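Local coordinates for Atu0111 protein (Agrobacterium tumefaciens, PDB 2FSQ) that is of unknown function but belongs to the 2H clan, so that it is probably a phosphoesterase-like enzyme whose substrate has not been identified, at residues A[39-44]-A[91-96]; A[69-74]-A[196-201]. All blocks are in the same frame, centred on the assembly; numbering follows the deposited sequence.

Contact 1. Residues A[39-44]-A[91-96]; sequences PEPGNT and VIESRR
Glu40 meets Ser94 and Ile92 through the far end of an extended side chain. With CG trans to the backbone N (chi1 -166°), the chain carries its carboxylate across to the second segment. There Ser94 OG donates over 2.6 Å to Glu40 OE1, which accepts on its anti lone pair, away from the other oxygen; OE2 forms a salt bridge with Arg30, so both oxygens of this buried acid are engaged. Ile92 CD1 rests against the same group, 3.6 Å from Glu40 CD.

At Pro41 the backbone carbonyl takes over. Pro41 O accepts from Glu93 N at 2.8 Å, while Pro41 CD and Glu93 CB lie alongside each other at 3.7 Å. The Glu93 carboxylate bends off to be gripped side-on by NE and NH2 of Arg96, and Arg95 N closes a type I turn onto Ile92 O.

Gly42 and Ile92 form an antiparallel non-hydrogen-bonded pair, with their CA atoms 4.0 Å apart. The pair joins strand 42-48 to the end of strand 84-92, an outermost strand of a four-stranded antiparallel sheet; strand 222-226 borders 42-48 on its other edge, and its Phe226 touches Ile92.

Asn43 makes the last bonds of the contact. Asn43 N donates to Val91 O over 2.9 Å. The return bond comes from the side chain: Val91 N gives its hydrogen to Asn43 OD1 at 3.0 Å, approaching from above the amide plane (40° out of it), whereas Asn43 O is badly angled for the same N-H. Val91 CG2 lies 3.7 Å from Asn43 ND2, and that nitrogen is hydrogen-bonded to Thr115 OG1 of helix 111-121.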
loop_
_atom_site.group_PDB
_atom_site.type_symbol
_atom_site.label_atom_id
_atom_site.label_comp_id
_atom_site.label_asym_id
_atom_site.label_seq_id
_atom_site.Cartn_x
_atom_site.Cartn_y
_atom_site.Cartn_z
ATOM N N PRO A 39 -7.775 3.927 -15.017
ATOM C CA PRO A 39 -6.821 5.040 -15.019
ATOM C C PRO A 39 -7.038 5.969 -13.826
ATOM O O PRO A 39 -8.146 6.472 -13.609
ATOM C CB PRO A 39 -7.144 5.788 -16.316
ATOM C CG PRO A 39 -7.874 4.804 -17.147
ATOM C CD PRO A 39 -8.602 3.897 -16.237
ATOM N N GLU A 40 -5.981 6.180 -13.054
ATOM C CA GLU A 40 -6.041 6.980 -11.829
ATOM C C GLU A 40 -4.611 7.469 -11.516
ATOM O O GLU A 40 -3.980 6.992 -10.562
ATOM C CB GLU A 40 -6.609 6.125 -10.680
ATOM C CG GLU A 40 -7.020 6.950 -9.469
ATOM C CD GLU A 40 -7.434 6.098 -8.262
ATOM O OE1 GLU A 40 -7.863 6.681 -7.242
ATOM O OE2 GLU A 40 -7.309 4.855 -8.322
ATOM N N PRO A 41 -4.067 8.367 -12.363
ATOM C CA PRO A 41 -2.627 8.644 -12.270
ATOM C C PRO A 41 -2.209 9.443 -11.055
ATOM O O PRO A 41 -2.959 10.272 -10.557
ATOM C CB PRO A 41 -2.310 9.444 -13.539
ATOM C CG PRO A 41 -3.531 9.323 -14.400
ATOM C CD PRO A 41 -4.695 9.038 -13.518
ATOM N N GLY A 42 -0.983 9.201 -10.613
ATOM C CA GLY A 42 -0.457 9.906 -9.459
ATOM C C GLY A 42 1.022 9.657 -9.305
ATOM O O GLY A 42 1.685 9.134 -10.219
ATOM N N ASN A 43 1.533 10.015 -8.134
ATOM C CA ASN A 43 2.904 9.728 -7.785
ATOM C C ASN A 43 2.972 9.379 -6.296
ATOM O O ASN A 43 1.974 9.527 -5.579
ATOM C CB ASN A 43 3.843 10.876 -8.197
ATOM C CG ASN A 43 3.428 12.220 -7.631
ATOM O OD1 ASN A 43 3.144 12.350 -6.446
ATOM N ND2 ASN A 43 3.449 13.247 -8.479
ATOM N N THR A 44 4.110 8.854 -5.850
ATOM C CA THR A 44 4.173 8.243 -4.528
ATOM C C THR A 44 5.606 7.857 -4.203
ATOM O O THR A 44 6.428 7.755 -5.112
ATOM C CB THR A 44 3.268 6.987 -4.474
ATOM O OG1 THR A 44 3.264 6.432 -3.156
ATOM C CG2 THR A 44 3.724 5.924 -5.451
ATOM N N VAL A 91 0.647 12.651 -4.737
ATOM C CA VAL A 91 -0.676 13.121 -5.167
ATOM C C VAL A 91 -1.333 12.115 -6.095
ATOM O O VAL A 91 -0.676 11.221 -6.634
ATOM C CB VAL A 91 -0.628 14.520 -5.856
ATOM C CG1 VAL A 91 -0.091 15.555 -4.887
ATOM C CG2 VAL A 91 0.210 14.463 -7.136
ATOM N N ILE A 92 -2.637 12.266 -6.289
ATOM C CA ILE A 92 -3.370 11.391 -7.201
ATOM C C ILE A 92 -4.532 12.144 -7.846
ATOM O O ILE A 92 -5.141 13.023 -7.224
ATOM C CB ILE A 92 -3.809 10.055 -6.483
ATOM C CG1 ILE A 92 -4.182 8.970 -7.499
ATOM C CG2 ILE A 92 -4.934 10.312 -5.463
ATOM C CD1 ILE A 92 -4.419 7.571 -6.855
ATOM N N GLU A 93 -4.836 11.782 -9.095
ATOM C CA GLU A 93 -5.832 12.470 -9.906
ATOM C C GLU A 93 -7.206 12.542 -9.241
ATOM O O GLU A 93 -7.942 13.524 -9.415
ATOM C CB GLU A 93 -5.943 11.734 -11.242
ATOM C CG GLU A 93 -7.046 12.248 -12.157
ATOM C CD GLU A 93 -6.823 13.685 -12.603
ATOM O OE1 GLU A 93 -5.663 14.061 -12.854
ATOM O OE2 GLU A 93 -7.816 14.433 -12.709
ATOM N N SER A 94 -7.524 11.487 -8.488
ATOM C CA SER A 94 -8.807 11.314 -7.840
ATOM C C SER A 94 -8.961 12.063 -6.519
ATOM O O SER A 94 -10.022 11.984 -5.898
ATOM C CB SER A 94 -9.058 9.829 -7.592
ATOM O OG SER A 94 -7.927 9.239 -6.966
ATOM N N ARG A 95 -7.921 12.789 -6.084
ATOM C CA ARG A 95 -7.994 13.488 -4.809
ATOM C C ARG A 95 -7.291 14.850 -4.883
ATOM O O ARG A 95 -6.255 15.080 -4.257
ATOM C CB ARG A 95 -7.488 12.595 -3.662
ATOM C CG ARG A 95 -7.814 13.178 -2.300
ATOM C CD ARG A 95 -7.902 12.149 -1.221
ATOM N NE ARG A 95 -6.674 11.403 -1.151
ATOM C CZ ARG A 95 -6.446 10.420 -0.284
ATOM N NH1 ARG A 95 -5.275 9.787 -0.327
ATOM N NH2 ARG A 95 -7.391 10.066 0.608
ATOM N N ARG A 96 -7.897 15.747 -5.659
ATOM C CA ARG A 96 -7.322 17.060 -5.887
ATOM C C ARG A 96 -7.836 18.016 -4.822
ATOM O O ARG A 96 -8.688 18.870 -5.086
ATOM C CB ARG A 96 -7.652 17.549 -7.289
ATOM C CG ARG A 96 -6.942 16.770 -8.351
ATOM C CD ARG A 96 -7.455 17.130 -9.733
ATOM N NE ARG A 96 -6.603 16.556 -10.775
ATOM C CZ ARG A 96 -5.451 17.092 -11.182
ATOM N NH1 ARG A 96 -4.999 18.219 -10.639
ATOM N NH2 ARG A 96 -4.746 16.497 -12.144
#

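Contact 2. Residues A[69-74]-A[196-201]; sequences MPEASQ and PRWQAM. With ACY (acetic acid), chain C.
Glu71 and Arg197 meet end-on, with carboxylate and guanidinium only 24° from coplanar. Arg197 NH1 donates to Glu71 OE1 at 2.8 Å on its syn lone pair, and Arg197 NH2 to Glu71 OE2 at 2.9 Å, so two bonds fix the rotation of the acid. Glu71 OE1 also accepts from Trp198 NE1 over 2.9 Å, this donor standing above the carboxylate plane. An acetate, probably from the crystallisation liquor, occupies the NE-NH2 edge of Arg197, which thus lies between two carboxylates.

Next to these bonds, with SE at the edge of the Arg197 guanidinium, selenomethionine Met69 runs across the Trp198 ring. With CG anti to the carbonyl carbon (chi1 -60°), Met69 lays CG over the six-membered ring, 3.9 Å from the centroid, in a CH-pi contact, while Met69 CB approaches Trp198 CZ2 to 3.4 Å. The bend at chi2 then carries Met69 SE above the five-membered ring of Trp198, 4.8 Å from its centroid, a distant Met-aromatic contact. Beyond, Met69 CE lies 3.5 Å from Met201 CB. Phe190 meets the indole edge-to-face.

The bidentate salt bridge and the Met69 packing join the 3-10 segment 70-74 and the residue before it, after helix 54-67, to helix 195-212.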
loop_
_atom_site.group_PDB
_atom_site.type_symbol
_atom_site.label_atom_id
_atom_site.label_comp_id
_atom_site.label_asym_id
_atom_site.label_seq_id
_atom_site.Cartn_x
_atom_site.Cartn_y
_atom_site.Cartn_z
HETATM N N MSE A 69 -9.454 -19.036 -2.476
HETATM C CA MSE A 69 -10.751 -18.878 -1.849
HETATM C C MSE A 69 -11.792 -18.488 -2.900
HETATM O O MSE A 69 -11.494 -17.711 -3.827
HETATM C CB MSE A 69 -10.727 -17.793 -0.762
HETATM C CG MSE A 69 -9.753 -18.023 0.402
HETATM SE SE MSE A 69 -10.196 -19.598 1.471
HETATM C CE MSE A 69 -10.084 -18.830 3.221
ATOM N N PRO A 70 -13.025 -19.005 -2.751
ATOM C CA PRO A 70 -14.072 -18.611 -3.685
ATOM C C PRO A 70 -14.313 -17.101 -3.692
ATOM O O PRO A 70 -14.588 -16.539 -4.748
ATOM C CB PRO A 70 -15.322 -19.352 -3.193
ATOM C CG PRO A 70 -14.941 -20.115 -2.024
ATOM C CD PRO A 70 -13.485 -19.987 -1.756
ATOM N N GLU A 71 -14.163 -16.453 -2.537
ATOM C CA GLU A 71 -14.389 -15.001 -2.449
ATOM C C GLU A 71 -13.282 -14.174 -3.097
ATOM O O GLU A 71 -13.374 -12.946 -3.156
ATOM C CB GLU A 71 -14.603 -14.579 -0.994
ATOM C CG GLU A 71 -15.833 -15.206 -0.365
ATOM C CD GLU A 71 -15.605 -16.634 0.117
ATOM O OE1 GLU A 71 -14.440 -17.056 0.283
ATOM O OE2 GLU A 71 -16.613 -17.326 0.347
ATOM N N ALA A 72 -12.255 -14.841 -3.623
ATOM C CA ALA A 72 -11.252 -14.144 -4.430
ATOM C C ALA A 72 -11.912 -13.424 -5.607
ATOM O O ALA A 72 -11.401 -12.412 -6.099
ATOM C CB ALA A 72 -10.206 -15.116 -4.928
ATOM N N SER A 73 -13.067 -13.943 -6.031
ATOM C CA SER A 73 -13.839 -13.333 -7.104
ATOM C C SER A 73 -14.367 -11.935 -6.754
ATOM O O SER A 73 -14.758 -11.179 -7.649
ATOM C CB SER A 73 -14.990 -14.253 -7.520
ATOM O OG SER A 73 -15.872 -14.524 -6.445
ATOM N N GLN A 74 -14.358 -11.599 -5.462
ATOM C CA GLN A 74 -14.811 -10.296 -4.946
ATOM C C GLN A 74 -13.653 -9.361 -4.614
ATOM O O GLN A 74 -13.863 -8.312 -4.004
ATOM C CB GLN A 74 -15.649 -10.494 -3.690
ATOM C CG GLN A 74 -16.835 -11.429 -3.857
ATOM C CD GLN A 74 -17.631 -11.569 -2.575
ATOM O OE1 GLN A 74 -18.066 -10.584 -1.966
ATOM N NE2 GLN A 74 -17.860 -12.795 -2.183
ATOM N N PRO A 196 -15.508 -16.915 9.239
ATOM C CA PRO A 196 -14.683 -17.815 10.061
ATOM C C PRO A 196 -13.643 -18.604 9.251
ATOM O O PRO A 196 -12.512 -18.805 9.710
ATOM C CB PRO A 196 -15.720 -18.748 10.709
ATOM C CG PRO A 196 -16.978 -17.889 10.784
ATOM C CD PRO A 196 -16.954 -17.148 9.454
ATOM N N ARG A 197 -13.984 -19.002 8.036
ATOM C CA ARG A 197 -13.021 -19.687 7.188
ATOM C C ARG A 197 -11.852 -18.758 6.802
ATOM O O ARG A 197 -10.686 -19.147 6.895
ATOM C CB ARG A 197 -13.730 -20.247 5.938
ATOM C CG ARG A 197 -12.779 -20.616 4.807
ATOM C CD ARG A 197 -13.381 -21.452 3.672
ATOM N NE ARG A 197 -14.679 -20.965 3.249
ATOM C CZ ARG A 197 -14.860 -19.993 2.354
ATOM N NH1 ARG A 197 -13.817 -19.393 1.781
ATOM N NH2 ARG A 197 -16.092 -19.601 2.050
ATOM N N TRP A 198 -12.160 -17.534 6.371
ATOM C CA TRP A 198 -11.094 -16.577 6.095
ATOM C C TRP A 198 -10.227 -16.355 7.328
ATOM O O TRP A 198 -9.010 -16.306 7.214
ATOM C CB TRP A 198 -11.655 -15.256 5.566
ATOM C CG TRP A 198 -11.825 -15.284 4.087
ATOM C CD1 TRP A 198 -12.889 -15.795 3.386
ATOM C CD2 TRP A 198 -10.903 -14.785 3.109
ATOM N NE1 TRP A 198 -12.676 -15.653 2.028
ATOM C CE2 TRP A 198 -11.459 -15.048 1.831
ATOM C CE3 TRP A 198 -9.641 -14.175 3.186
ATOM C CZ2 TRP A 198 -10.820 -14.666 0.640
ATOM C CZ3 TRP A 198 -9.000 -13.808 1.993
ATOM C CH2 TRP A 198 -9.589 -14.071 0.740
ATOM N N GLN A 199 -10.836 -16.198 8.498
ATOM C CA GLN A 199 -10.015 -15.971 9.692
ATOM C C GLN A 199 -9.065 -17.134 9.949
ATOM O O GLN A 199 -7.887 -16.934 10.291
ATOM C CB GLN A 199 -10.851 -15.728 10.933
ATOM C CG GLN A 199 -9.968 -15.266 12.104
ATOM C CD GLN A 199 -9.247 -13.958 11.805
ATOM O OE1 GLN A 199 -7.989 -13.871 11.806
ATOM N NE2 GLN A 199 -10.030 -12.937 11.534
ATOM N N ALA A 200 -9.562 -18.355 9.791
ATOM C CA ALA A 200 -8.716 -19.497 10.046
ATOM C C ALA A 200 -7.543 -19.523 9.062
ATOM O O ALA A 200 -6.396 -19.776 9.459
ATOM C CB ALA A 200 -9.540 -20.775 9.950
HETATM N N MSE A 201 -7.815 -19.238 7.787
HETATM C CA MSE A 201 -6.759 -19.212 6.792
HETATM C C MSE A 201 -5.788 -18.060 7.048
HETATM O O MSE A 201 -4.572 -18.246 6.940
HETATM C CB MSE A 201 -7.333 -19.132 5.373
HETATM C CG MSE A 201 -6.273 -19.056 4.275
HETATM SE SE MSE A 201 -5.609 -17.256 3.879
HETATM C CE MSE A 201 -7.175 -16.598 2.916
HETATM C C ACY C . -18.120 -21.317 4.616
HETATM O O ACY C . -17.082 -22.023 4.624
HETATM O OXT ACY C . -18.269 -20.333 3.867
HETATM C CH3 ACY C . -19.255 -21.637 5.548
#

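The centres of contact 1 and contact 2 lie 30 Å apart, with their nearest atoms about 15 Å apart. Their segments alternate along the chain: 39-44, 69-74, 91-96, then 196-201. Strand 42-48 of contact 1 is followed, after a short connection, by helix 54-67, which leads to 69-74; strand 75-77 follows and then strand 84-92, whose end returns to contact 1. Contact 1 thus closes, by strand pairing in the four-stranded sheet, an excursion of 46 residues that leaves that sheet, while contact 2 ties that excursion to the later helix 195-212. Strands 84-92 and 179-182 each carry an H-x-T sequence, consistent with the paired motifs of 2H phosphoesterases.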